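Local coordinates for protein EF0056 (Enterococcus faecalis, PDB 6ORI) that is of unknown function in detail but, as the N-terminal region of the enterococcal surface protein, probably takes part in surface attachment and biofilm formation, at residues A[11-15]-A[217-222]; A[38-43]-A[190-194]; A[160-164]-A[398-402]. One frame throughout, in Å; residues are numbered along the deposited sequence. Where two conformers were deposited one is given.

Contact 1 of 3, residues A[11-15]-A[217-222]; sequences NYSAS and NTKYEE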
ATOM      1  N   ASN A  11     -17.630   7.103   3.053  1.00 40.30           N
ATOM      2  CA  ASN A  11     -16.468   6.334   3.488  1.00 29.18           C
ATOM      3  C   ASN A  11     -15.179   6.863   2.864  1.00 30.99           C
ATOM      4  O   ASN A  11     -14.947   6.700   1.661  1.00 18.97           O
ATOM      5  CB  ASN A  11     -16.653   4.852   3.138  1.00 30.31           C
ATOM      6  CG  ASN A  11     -15.589   3.959   3.763  1.00 29.22           C
ATOM      7  OD1 ASN A  11     -14.392   4.155   3.557  1.00 22.61           O
ATOM      8  ND2 ASN A  11     -16.028   2.968   4.526  1.00 37.18           N
ATOM      9  N   TYR A  12     -14.345   7.489   3.694  1.00 18.38           N
ATOM     10  CA  TYR A  12     -13.069   8.044   3.241  1.00 19.30           C
ATOM     11  C   TYR A  12     -11.896   7.173   3.673  1.00 14.90           C
ATOM     12  O   TYR A  12     -10.755   7.620   3.637  1.00 18.39           O
ATOM     13  CB  TYR A  12     -12.876   9.471   3.786  1.00 16.25           C
ATOM     14  CG  TYR A  12     -13.931  10.443   3.310  1.00 17.71           C
ATOM     15  CD1 TYR A  12     -13.920  10.915   2.006  1.00 24.06           C
ATOM     16  CD2 TYR A  12     -14.936  10.886   4.158  1.00 19.72           C
ATOM     17  CE1 TYR A  12     -14.881  11.794   1.552  1.00 40.13           C
ATOM     18  CE2 TYR A  12     -15.909  11.769   3.710  1.00 23.20           C
ATOM     19  CZ  TYR A  12     -15.872  12.220   2.408  1.00 38.09           C
ATOM     20  OH  TYR A  12     -16.828  13.100   1.950  1.00 44.40           O
ATOM     21  N   SER A  13     -12.170   5.933   4.075  1.00 14.62           N
ATOM     22  CA  SER A  13     -11.122   5.018   4.527  1.00 17.18           C
ATOM     23  C   SER A  13     -10.342   4.413   3.361  1.00 13.92           C
ATOM     24  O   SER A  13     -10.857   4.272   2.238  1.00 11.37           O
ATOM     25  CB  SER A  13     -11.723   3.887   5.364  1.00 16.65           C
ATOM     26  OG  SER A  13     -12.332   4.396   6.540  1.00 24.19           O
ATOM     27  N   ALA A  14      -9.106   4.019   3.633  1.00 13.57           N
ATOM     28  CA  ALA A  14      -8.289   3.392   2.602  1.00 12.37           C
ATOM     29  C   ALA A  14      -8.994   2.125   2.142  1.00  9.35           C
ATOM     30  O   ALA A  14      -9.503   1.341   2.967  1.00 11.42           O
ATOM     31  CB  ALA A  14      -6.899   3.092   3.131  1.00 14.86           C
ATOM     32  N   SER A  15      -9.072   1.948   0.827  1.00 11.02           N
ATOM     33  CA  SER A  15      -9.741   0.807   0.208  1.00 10.48           C
ATOM     34  C   SER A  15     -11.240   0.757   0.511  1.00 10.33           C
ATOM     35  O   SER A  15     -11.872  -0.237   0.226  1.00 10.11           O
ATOM     36  CB  SER A  15      -9.058  -0.521   0.595  1.00 10.34           C
ATOM     37  OG  SER A  15      -7.695  -0.564   0.172  1.00 10.75           O
ATOM     38  N   ASN A 217      -2.255   2.157  -2.376  1.00  7.57           N
ATOM     39  CA  ASN A 217      -3.353   2.496  -1.458  1.00  7.88           C
ATOM     40  C   ASN A 217      -4.397   3.207  -2.296  1.00  6.65           C
ATOM     41  O   ASN A 217      -4.063   3.876  -3.286  1.00  8.95           O
ATOM     42  CB  ASN A 217      -2.880   3.453  -0.353  1.00  9.71           C
ATOM     43  CG  ASN A 217      -3.129   2.944   1.101  1.00 23.57           C
ATOM     44  OD1 ASN A 217      -2.982   1.774   1.428  1.00  8.92           O
ATOM     45  ND2 ASN A 217      -3.505   3.868   1.973  1.00 34.94           N
ATOM     46  N   THR A 218      -5.655   3.043  -1.944  1.00  5.73           N
ATOM     47  CA  THR A 218      -6.757   3.646  -2.665  1.00  6.69           C
ATOM     48  C   THR A 218      -7.624   4.409  -1.689  1.00  7.06           C
ATOM     49  O   THR A 218      -7.676   4.098  -0.492  1.00  7.85           O
ATOM     50  CB  THR A 218      -7.627   2.598  -3.372  1.00  9.32           C
ATOM     51  OG1 THR A 218      -8.367   1.864  -2.394  1.00  9.06           O
ATOM     52  CG2 THR A 218      -6.800   1.640  -4.225  1.00 10.04           C
ATOM     53  N   LYS A 219      -8.287   5.426  -2.192  1.00  6.43           N
ATOM     54  CA  LYS A 219      -9.197   6.217  -1.391  1.00  8.56           C
ATOM     55  C   LYS A 219     -10.231   6.839  -2.303  1.00  8.93           C
ATOM     56  O   LYS A 219      -9.910   7.241  -3.419  1.00 10.87           O
ATOM     57  CB  LYS A 219      -8.436   7.340  -0.683  1.00 10.12           C
ATOM     58  CG  LYS A 219      -9.294   8.178   0.230  1.00 18.25           C
ATOM     59  CD  LYS A 219      -8.558   9.373   0.784  1.00 15.06           C
ATOM     60  CE  LYS A 219      -9.498  10.179   1.664  1.00 19.82           C
ATOM     61  NZ  LYS A 219      -8.850  11.398   2.235  1.00 20.96           N
ATOM     62  N   TYR A 220     -11.478   6.857  -1.880  1.00  7.96           N
ATOM     63  CA  TYR A 220     -12.462   7.723  -2.518  1.00 10.85           C
ATOM     64  C   TYR A 220     -12.348   9.126  -1.935  1.00 15.62           C
ATOM     65  O   TYR A 220     -12.524   9.320  -0.728  1.00 18.30           O
ATOM     66  CB  TYR A 220     -13.877   7.205  -2.298  1.00 15.53           C
ATOM     67  CG  TYR A 220     -14.888   8.229  -2.731  1.00 23.40           C
ATOM     68  CD1 TYR A 220     -15.209   8.379  -4.070  1.00 16.84           C
ATOM     69  CD2 TYR A 220     -15.492   9.075  -1.802  1.00 19.86           C
ATOM     70  CE1 TYR A 220     -16.135   9.329  -4.478  1.00 22.24           C
ATOM     71  CE2 TYR A 220     -16.411  10.026  -2.196  1.00 30.16           C
ATOM     72  CZ  TYR A 220     -16.725  10.149  -3.533  1.00 27.51           C
ATOM     73  OH  TYR A 220     -17.636  11.103  -3.921  1.00 35.49           O
ATOM     74  N   GLU A 221     -12.049  10.114  -2.773  1.00 10.87           N
ATOM     75  CA  GLU A 221     -11.964  11.504  -2.341  1.00  8.80           C
ATOM     76  C   GLU A 221     -13.227  12.239  -2.788  1.00 11.26           C
ATOM     77  O   GLU A 221     -13.767  11.989  -3.875  1.00  9.64           O
ATOM     78  CB  GLU A 221     -10.722  12.231  -2.894  1.00 14.09           C
ATOM     79  CG  GLU A 221      -9.417  12.072  -2.091  1.00 16.14           C
ATOM     80  CD  GLU A 221      -9.413  12.784  -0.732  1.00 12.73           C
ATOM     81  OE1 GLU A 221     -10.488  13.278  -0.307  1.00 15.77           O
ATOM     82  OE2 GLU A 221      -8.338  12.839  -0.090  1.00 17.87           O
ATOM     83  N   GLU A 222     -13.678  13.142  -1.931  1.00 11.65           N
ATOM     84  CA  GLU A 222     -14.876  13.936  -2.185  1.00 10.33           C
ATOM     85  C   GLU A 222     -14.735  14.800  -3.435  1.00  7.61           C
ATOM     86  O   GLU A 222     -13.638  15.157  -3.867  1.00  8.76           O
ATOM     87  CB  GLU A 222     -15.193  14.809  -0.950  1.00 19.87           C
ATOM     88  CG  GLU A 222     -13.984  15.537  -0.384  1.00 33.14           C
ATOM     89  CD  GLU A 222     -14.269  16.271   0.916  1.00 48.57           C
ATOM     90  OE1 GLU A 222     -15.464  16.420   1.254  1.00 33.86           O
ATOM     91  OE2 GLU A 222     -13.289  16.694   1.591  1.00 20.18           O
TER
HETATM   92  O   HOH W   1     -12.477   5.634   0.578  1.00 11.90           O
HETATM   93  O   HOH W   2      -5.838   1.345   0.402  1.00 11.44           O
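Tyr12 turns its ring edge to Tyr220 O where the N-terminal loop 11-15 meets strand 211-221, an outermost strand of a five-stranded antiparallel sheet; an Asx turn, with Asn11 OD1 accepting from Ser13 N, shapes the loop. Followed outward, the Tyr12 side chain runs along the strand end. Its CB lies 4.1 Å from Lys219 CE, whose extended chain also passes the Tyr12 carbonyl oxygen. With CG anti to the carbonyl carbon (chi1 -62°), the ring is directed toward Glu222. On the way CD1 comes 3.5 Å from Tyr220 O, which is buried here with no partner in the model, and CE1 touches Tyr220 CD2 obliquely at 4.4 Å. CE1 also reaches the backbone N and CB of Glu222, and OH ends 3.7 Å from Glu222 OE1, where the two side chains cross at nearly a right angle. Water 1 bridges Asn11 O and Ser13 O to Tyr220 N. Deeper in, the hydroxyls of Ser15 and Thr218 both bond to Tyr397 O, tying loop and strand to strand 394-398. A direct hydrogen bond across the contact, Ser15 N to Thr218 O at 2.9 Å, is nearly straight (166°), yet its donor sits well above the carbonyl plane.

Contact 2 of 3, residues A[38-43]-A[190-194]; sequences PKAITG and FLTDQ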
ATOM      1  N   PRO A  38       3.595  -9.619   2.880  1.00  5.10           N
ATOM      2  CA  PRO A  38       3.408 -11.069   3.004  1.00  5.86           C
ATOM      3  C   PRO A  38       3.688 -11.796   1.696  1.00  5.88           C
ATOM      4  O   PRO A  38       3.465 -11.233   0.596  1.00  8.68           O
ATOM      5  CB  PRO A  38       1.913 -11.181   3.345  1.00  6.75           C
ATOM      6  CG  PRO A  38       1.285 -10.056   2.576  1.00  5.95           C
ATOM      7  CD  PRO A  38       2.321  -8.932   2.582  1.00  6.86           C
ATOM      8  N   LYS A  39       4.153 -13.031   1.802  0.57  6.33           N
ATOM      9  CA  LYS A  39       4.257 -13.884   0.629  0.57  6.84           C
ATOM     10  C   LYS A  39       2.863 -14.199   0.083  0.57  6.82           C
ATOM     11  O   LYS A  39       1.862 -14.181   0.809  0.57  7.69           O
ATOM     12  CB  LYS A  39       4.953 -15.187   0.998  0.57  8.84           C
ATOM     13  CG  LYS A  39       6.417 -15.039   1.330  0.57 11.22           C
ATOM     14  CD  LYS A  39       7.216 -14.573   0.129  0.57 12.93           C
ATOM     15  CE  LYS A  39       8.686 -14.578   0.445  0.57 18.45           C
ATOM     16  NZ  LYS A  39       9.368 -13.404  -0.159  0.57 34.38           N
ATOM     17  N   ALA A  40       2.788 -14.502  -1.206  1.00  8.13           N
ATOM     18  CA  ALA A  40       1.532 -14.948  -1.805  1.00  9.01           C
ATOM     19  C   ALA A  40       1.054 -16.284  -1.235  1.00  8.88           C
ATOM     20  O   ALA A  40       1.879 -17.150  -0.913  1.00 10.27           O
ATOM     21  CB  ALA A  40       1.703 -15.068  -3.303  1.00 12.21           C
ATOM     22  N   ILE A  41      -0.262 -16.424  -1.090  1.00  7.83           N
ATOM     23  CA  ILE A  41      -0.880 -17.648  -0.561  1.00  8.56           C
ATOM     24  C   ILE A  41      -1.194 -18.536  -1.753  1.00 11.65           C
ATOM     25  O   ILE A  41      -2.334 -18.607  -2.219  1.00 12.99           O
ATOM     26  CB  ILE A  41      -2.150 -17.366   0.277  1.00  9.62           C
ATOM     27  CG1 ILE A  41      -1.894 -16.250   1.303  1.00 10.02           C
ATOM     28  CG2 ILE A  41      -2.577 -18.625   0.996  1.00 11.06           C
ATOM     29  CD1 ILE A  41      -3.158 -15.814   2.100  1.00 11.62           C
ATOM     30  N   THR A  42      -0.155 -19.185  -2.242  1.00 12.02           N
ATOM     31  CA  THR A  42      -0.226 -19.966  -3.458  1.00 13.14           C
ATOM     32  C   THR A  42       0.534 -21.264  -3.293  1.00 15.27           C
ATOM     33  O   THR A  42       1.434 -21.393  -2.450  1.00 15.83           O
ATOM     34  CB  THR A  42       0.402 -19.184  -4.634  1.00 20.13           C
ATOM     35  OG1 THR A  42       1.750 -18.834  -4.301  1.00 23.04           O
ATOM     36  CG2 THR A  42      -0.384 -17.914  -4.926  1.00 20.33           C
ATOM     37  N   GLY A  43       0.157 -22.233  -4.117  1.00 12.21           N
ATOM     38  CA  GLY A  43       0.867 -23.487  -4.199  1.00 14.13           C
ATOM     39  C   GLY A  43       0.907 -24.216  -2.877  1.00  9.78           C
ATOM     40  O   GLY A  43      -0.115 -24.426  -2.235  1.00 13.36           O
ATOM     41  N   PHE A 190      -4.004  -9.956   0.461  1.00  5.44           N
ATOM     42  CA  PHE A 190      -3.195 -11.133   0.224  1.00  5.67           C
ATOM     43  C   PHE A 190      -3.415 -11.692  -1.164  1.00  8.15           C
ATOM     44  O   PHE A 190      -4.544 -11.882  -1.589  1.00  8.01           O
ATOM     45  CB  PHE A 190      -3.519 -12.217   1.274  1.00  6.56           C
ATOM     46  CG  PHE A 190      -3.101 -11.873   2.688  1.00  4.63           C
ATOM     47  CD1 PHE A 190      -1.836 -12.163   3.141  1.00  5.92           C
ATOM     48  CD2 PHE A 190      -4.010 -11.296   3.571  1.00  6.74           C
ATOM     49  CE1 PHE A 190      -1.475 -11.852   4.448  1.00  6.95           C
ATOM     50  CE2 PHE A 190      -3.645 -11.007   4.878  1.00  7.13           C
ATOM     51  CZ  PHE A 190      -2.378 -11.305   5.305  1.00  6.83           C
ATOM     52  N   LEU A 191      -2.321 -11.963  -1.849  1.00  9.35           N
ATOM     53  CA  LEU A 191      -2.380 -12.579  -3.174  1.00  8.68           C
ATOM     54  C   LEU A 191      -2.592 -14.065  -3.071  1.00 11.23           C
ATOM     55  O   LEU A 191      -2.123 -14.724  -2.137  1.00 14.14           O
ATOM     56  CB  LEU A 191      -1.092 -12.326  -3.952  1.00 14.86           C
ATOM     57  CG  LEU A 191      -0.713 -10.872  -4.159  1.00 18.51           C
ATOM     58  CD1 LEU A 191       0.543 -10.817  -5.007  1.00 40.04           C
ATOM     59  CD2 LEU A 191      -1.830 -10.104  -4.815  1.00 27.65           C
ATOM     60  N   THR A 192      -3.300 -14.602  -4.047  1.00 13.30           N
ATOM     61  CA  THR A 192      -3.599 -16.015  -4.093  1.00 15.57           C
ATOM     62  C   THR A 192      -3.419 -16.461  -5.535  1.00 17.91           C
ATOM     63  O   THR A 192      -2.957 -15.688  -6.366  1.00 16.19           O
ATOM     64  CB  THR A 192      -5.025 -16.276  -3.643  1.00 15.81           C
ATOM     65  OG1 THR A 192      -5.935 -15.636  -4.544  1.00 21.87           O
ATOM     66  CG2 THR A 192      -5.258 -15.745  -2.239  1.00 19.33           C
ATOM     67  N   ASP A 193      -3.778 -17.707  -5.832  1.00 25.24           N
ATOM     68  CA  ASP A 193      -3.514 -18.273  -7.150  1.00 30.43           C
ATOM     69  C   ASP A 193      -4.441 -17.724  -8.228  1.00 36.49           C
ATOM     70  O   ASP A 193      -4.267 -18.023  -9.410  1.00 39.02           O
ATOM     71  CB  ASP A 193      -3.612 -19.803  -7.104  1.00 41.55           C
ATOM     72  CG  ASP A 193      -2.290 -20.465  -6.749  1.00 50.81           C
ATOM     73  OD1 ASP A 193      -1.259 -20.112  -7.367  1.00 53.12           O
ATOM     74  OD2 ASP A 193      -2.281 -21.338  -5.849  1.00 37.54           O
ATOM     75  N   GLN A 194      -5.421 -16.921  -7.825  1.00 31.05           N
ATOM     76  CA  GLN A 194      -6.303 -16.269  -8.783  1.00 24.25           C
ATOM     77  C   GLN A 194      -5.668 -14.991  -9.312  1.00 32.58           C
ATOM     78  O   GLN A 194      -6.215 -14.337 -10.204  1.00 32.42           O
ATOM     79  CB  GLN A 194      -7.670 -15.954  -8.162  1.00 32.00           C
ATOM     80  CG  GLN A 194      -7.681 -14.780  -7.191  1.00 28.72           C
ATOM     81  CD  GLN A 194      -9.058 -14.533  -6.598  1.00 49.25           C
ATOM     82  OE1 GLN A 194     -10.076 -14.701  -7.271  1.00 45.50           O
ATOM     83  NE2 GLN A 194      -9.095 -14.137  -5.329  1.00 39.65           N
TER
HETATM   84  O   HOH W   3       0.102 -12.191  -0.268  1.00 19.27           O
HETATM   85  O   HOH W   4      -4.491 -19.594  -3.459  1.00 25.62           O
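Ile41 and Leu191 carry the central polar link between two irregular loops that run side by side in nearly the same direction, 18° apart, and illustrate how loops can pair without forming a sheet. Among the hydrogen bonds, Ile41 N gives a short one to Leu191 O (2.7 Å), and further along Gly43 N meets Asp193 OD2 on its syn side, at 3.1 Å and close to the carboxylate plane. Ile41 is the centre of an inverse gamma turn, closed by a weak bond from Thr42 N to Ala40 O. Its carbonyl oxygen takes a CA-H...O contact from Thr192 CA and a hydrogen bond from water 4, which in turn accepts from Asp193 N. Water 3 makes a similar bridge from Lys39 O to Leu191 N, so water links the two backbones before and after the direct bond.

Apolar contacts are concentrated around Phe190. Pro38 presents CB and CG to the CD1-CE1 side of the ring, with CB 3.6 Å from CE1, while Ile41 sends CD1 to within 3.7 Å of Phe190 CB. That methyl gets there through an extended chi2 of 175°. Ala40 and Leu191 meet more loosely, CB to CB at 4.0 Å.

A mixed contact closes the other end. Thr42 lays CB and CG2 against the carboxylate of Asp193, CB lying 3.3 Å from OD1, and CG2 also reaches Thr192 C at 3.4 Å. The same carboxylate thus packs on a threonine and accepts from the following glycine.

The pair joins the loop between strands 31-38 and 50-59 to the one leaving strand 184-189. Ile51 of strand 50-59 packs on Pro38, Ile41 and Phe190, Tyr167 of strand 166-173 meets the Phe190 ring edge-to-face, and Phe152 of helix 148-155 touches Ile41 and Thr192.

Contact 3 of 3, residues A[160-164]-A[398-402]; sequences LKSDR and YYLQD. With CA (calcium ion), chain B.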
ATOM      1  N   LEU A 160     -13.935 -15.734  -1.554  1.00 12.64           N
ATOM      2  CA  LEU A 160     -12.567 -15.264  -1.724  1.00 11.27           C
ATOM      3  C   LEU A 160     -12.426 -14.520  -3.038  1.00 13.63           C
ATOM      4  O   LEU A 160     -11.544 -13.674  -3.185  1.00 16.46           O
ATOM      5  CB  LEU A 160     -11.620 -16.450  -1.693  1.00 10.76           C
ATOM      6  CG  LEU A 160     -11.454 -17.139  -0.337  1.00 13.92           C
ATOM      7  CD1 LEU A 160     -10.792 -18.491  -0.513  1.00 17.69           C
ATOM      8  CD2 LEU A 160     -10.650 -16.245   0.615  1.00 16.34           C
ATOM      9  N   LYS A 161     -13.271 -14.863  -4.001  1.00 15.47           N
ATOM     10  CA  LYS A 161     -13.279 -14.170  -5.281  1.00 16.04           C
ATOM     11  C   LYS A 161     -13.914 -12.787  -5.132  1.00 13.28           C
ATOM     12  O   LYS A 161     -13.420 -11.813  -5.680  1.00 20.81           O
ATOM     13  CB  LYS A 161     -14.035 -15.015  -6.302  1.00 16.11           C
ATOM     14  CG  LYS A 161     -13.949 -14.562  -7.746  1.00 27.88           C
ATOM     15  CD  LYS A 161     -13.813 -15.769  -8.688  1.00 51.66           C
ATOM     16  CE  LYS A 161     -14.896 -16.846  -8.469  1.00 51.76           C
ATOM     17  NZ  LYS A 161     -14.436 -18.206  -8.878  1.00 52.01           N
ATOM     18  N   SER A 162     -14.993 -12.705  -4.367  1.00 12.70           N
ATOM     19  CA  SER A 162     -15.761 -11.468  -4.317  1.00 16.74           C
ATOM     20  C   SER A 162     -15.261 -10.453  -3.274  1.00 14.93           C
ATOM     21  O   SER A 162     -15.475  -9.271  -3.428  1.00 13.66           O
ATOM     22  CB  SER A 162     -17.238 -11.769  -4.094  1.00 21.89           C
ATOM     23  OG  SER A 162     -17.467 -12.351  -2.826  1.00 20.63           O
ATOM     24  N   ASP A 163     -14.684 -10.930  -2.169  0.73 10.90           N
ATOM     25  CA  ASP A 163     -14.088 -10.061  -1.144  0.73  8.98           C
ATOM     26  C   ASP A 163     -12.628 -10.500  -0.962  0.73  6.67           C
ATOM     27  O   ASP A 163     -12.339 -11.597  -0.451  0.73  6.42           O
ATOM     28  CB  ASP A 163     -14.795 -10.202   0.214  0.73  9.53           C
ATOM     29  CG  ASP A 163     -16.082  -9.399   0.332  0.73  9.67           C
ATOM     30  OD1 ASP A 163     -16.373  -8.541  -0.507  0.73  9.64           O
ATOM     31  OD2 ASP A 163     -16.797  -9.604   1.343  0.73 19.12           O
ATOM     32  N   ARG A 164     -11.686  -9.665  -1.361  1.00  6.83           N
ATOM     33  CA  ARG A 164     -10.280  -9.995  -1.163  1.00  6.38           C
ATOM     34  C   ARG A 164      -9.926  -9.975   0.329  1.00  5.96           C
ATOM     35  O   ARG A 164     -10.557  -9.278   1.108  1.00  6.89           O
ATOM     36  CB  ARG A 164      -9.385  -9.022  -1.933  1.00 10.68           C
ATOM     37  CG  ARG A 164      -9.675  -8.941  -3.440  1.00  9.85           C
ATOM     38  CD  ARG A 164      -9.622 -10.299  -4.103  1.00 12.37           C
ATOM     39  NE  ARG A 164      -8.399 -11.046  -3.818  1.00 19.29           N
ATOM     40  CZ  ARG A 164      -7.454 -11.377  -4.704  1.00 16.20           C
ATOM     41  NH1 ARG A 164      -6.391 -12.077  -4.288  1.00 16.26           N
ATOM     42  NH2 ARG A 164      -7.553 -11.012  -5.988  1.00 15.10           N
ATOM     43  N   TYR A 398     -10.274  -1.669  -3.839  1.00  7.98           N
ATOM     44  CA  TYR A 398     -11.315  -0.840  -3.245  1.00  9.23           C
ATOM     45  C   TYR A 398     -12.512  -1.748  -2.991  1.00  9.86           C
ATOM     46  O   TYR A 398     -13.002  -2.417  -3.900  1.00 11.43           O
ATOM     47  CB  TYR A 398     -11.701   0.343  -4.140  1.00  9.85           C
ATOM     48  CG  TYR A 398     -12.491   1.357  -3.377  1.00 11.25           C
ATOM     49  CD1 TYR A 398     -13.873   1.272  -3.282  1.00 14.20           C
ATOM     50  CD2 TYR A 398     -11.853   2.360  -2.705  1.00 12.12           C
ATOM     51  CE1 TYR A 398     -14.583   2.194  -2.536  1.00 15.81           C
ATOM     52  CE2 TYR A 398     -12.547   3.283  -1.986  1.00 13.84           C
ATOM     53  CZ  TYR A 398     -13.899   3.188  -1.892  1.00 15.70           C
ATOM     54  OH  TYR A 398     -14.576   4.123  -1.139  1.00 26.17           O
ATOM     55  N   TYR A 399     -12.950  -1.796  -1.732  1.00 11.43           N
ATOM     56  CA  TYR A 399     -13.977  -2.734  -1.279  1.00 13.84           C
ATOM     57  C   TYR A 399     -15.342  -2.444  -1.868  1.00 13.45           C
ATOM     58  O   TYR A 399     -15.756  -1.285  -1.941  1.00 16.87           O
ATOM     59  CB  TYR A 399     -14.100  -2.663   0.236  1.00 11.52           C
ATOM     60  CG  TYR A 399     -15.268  -3.450   0.823  1.00 15.56           C
ATOM     61  CD1 TYR A 399     -15.288  -4.842   0.789  1.00 14.77           C
ATOM     62  CD2 TYR A 399     -16.316  -2.796   1.456  1.00 23.25           C
ATOM     63  CE1 TYR A 399     -16.346  -5.560   1.331  1.00 15.13           C
ATOM     64  CE2 TYR A 399     -17.374  -3.503   2.014  1.00 24.29           C
ATOM     65  CZ  TYR A 399     -17.386  -4.881   1.949  1.00 27.42           C
ATOM     66  OH  TYR A 399     -18.445  -5.577   2.507  1.00 21.09           O
ATOM     67  N   LEU A 400     -16.031  -3.514  -2.273  1.00 12.97           N
ATOM     68  CA  LEU A 400     -17.427  -3.461  -2.734  1.00 16.70           C
ATOM     69  C   LEU A 400     -18.254  -4.485  -1.961  1.00 19.26           C
ATOM     70  O   LEU A 400     -17.929  -5.675  -1.959  1.00 17.01           O
ATOM     71  CB  LEU A 400     -17.506  -3.787  -4.221  1.00 21.16           C
ATOM     72  CG  LEU A 400     -18.293  -2.795  -5.067  1.00 45.45           C
ATOM     73  CD1 LEU A 400     -17.726  -1.370  -4.915  1.00 33.09           C
ATOM     74  CD2 LEU A 400     -18.270  -3.259  -6.518  1.00 37.29           C
ATOM     75  N   GLN A 401     -19.329  -4.037  -1.319  1.00 24.10           N
ATOM     76  CA  GLN A 401     -20.147  -4.932  -0.492  1.00 20.91           C
ATOM     77  C   GLN A 401     -20.854  -5.980  -1.337  1.00 24.45           C
ATOM     78  O   GLN A 401     -21.515  -5.646  -2.316  1.00 25.46           O
ATOM     79  CB  GLN A 401     -21.169  -4.128   0.315  1.00 31.88           C
ATOM     80  CG  GLN A 401     -20.531  -3.198   1.339  1.00 53.21           C
ATOM     81  CD  GLN A 401     -21.533  -2.313   2.056  1.00 72.04           C
ATOM     82  OE1 GLN A 401     -22.718  -2.637   2.149  1.00 67.47           O
ATOM     83  NE2 GLN A 401     -21.056  -1.181   2.568  1.00 63.20           N
ATOM     84  N   ASP A 402     -20.713  -7.246  -0.951  1.00 23.14           N
ATOM     85  CA  ASP A 402     -21.329  -8.351  -1.677  1.00 38.07           C
ATOM     86  C   ASP A 402     -22.829  -8.397  -1.396  1.00 36.07           C
ATOM     87  O   ASP A 402     -23.270  -8.043  -0.298  1.00 34.85           O
ATOM     88  CB  ASP A 402     -20.689  -9.684  -1.272  1.00 31.61           C
ATOM     89  CG  ASP A 402     -19.212  -9.767  -1.635  1.00 22.09           C
ATOM     90  OD1 ASP A 402     -18.724  -8.871  -2.367  1.00 20.28           O
ATOM     91  OD2 ASP A 402     -18.544 -10.739  -1.203  1.00 32.80           O
TER
HETATM   92 CA    CA B 501     -16.806  -7.540  -2.525  0.83 10.47          CA
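Asp163, in the conformer given, brings its carboxylate in beside that of Asp402, the two side chains arriving from opposite directions with their planes 25° apart. Asp163 OD1 and Asp402 OD1, 3.0 Å from each other, are ligands of one calcium ion. Asp163 was modelled in two conformers, so its share may be partial. The ion sits at the end of helix 157-162, where Ser162 O binds it at 2.4 Å, and the loop after strand 394-398 adds Leu400 O at 2.2 Å. Gly372 O and Asp374 OD1 bring the oxygen ligands to six when Asp163 is counted.

At Asp402 the two oxygens divide their work. OD1 goes to the metal, while OD2 accepts a very short hydrogen bond of 2.5 Å from Ser162 OG, which arrives from above the carboxylate plane. Ser162 thereby serves the site with both its carbonyl and its hydroxyl. Tyr399 borders the site, with Asp163 CG in plane at the edge of its ring and Tyr399 CE1 3.5 Å from Asp163 OD1.

Three backbone carbonyls and two aspartates, with Asp163 as a third, form an all-oxygen shell suited to calcium. The cation would offset much of their clustered negative charge, and would be expected to hold the helix end and the C-terminal loop together.

How the contacts relate
Contacts 1 and 3 are surface contacts and contact 2 is partly buried. Contact 2 combines apolar packing around a buried ring with backbone bonds and water bridges, contact 1 relies on backbone, water and the edge of a tyrosine ring, and contact 3 on metal coordination. Strand 394-398 and the loop after it serve contacts 1 and 3: Tyr397 and Tyr398 meet 217-222, and Ser15 O lies 2.7 Å from Tyr399 N, a probable hydrogen bond. Arg164 and Leu160 of contact 3 approach 190-194 of contact 2. Contacts 1 and 2 do not meet. Along the chain contact 2 is nested within contact 1, while contact 3 crosses both, joining the middle of the chain to its modelled end.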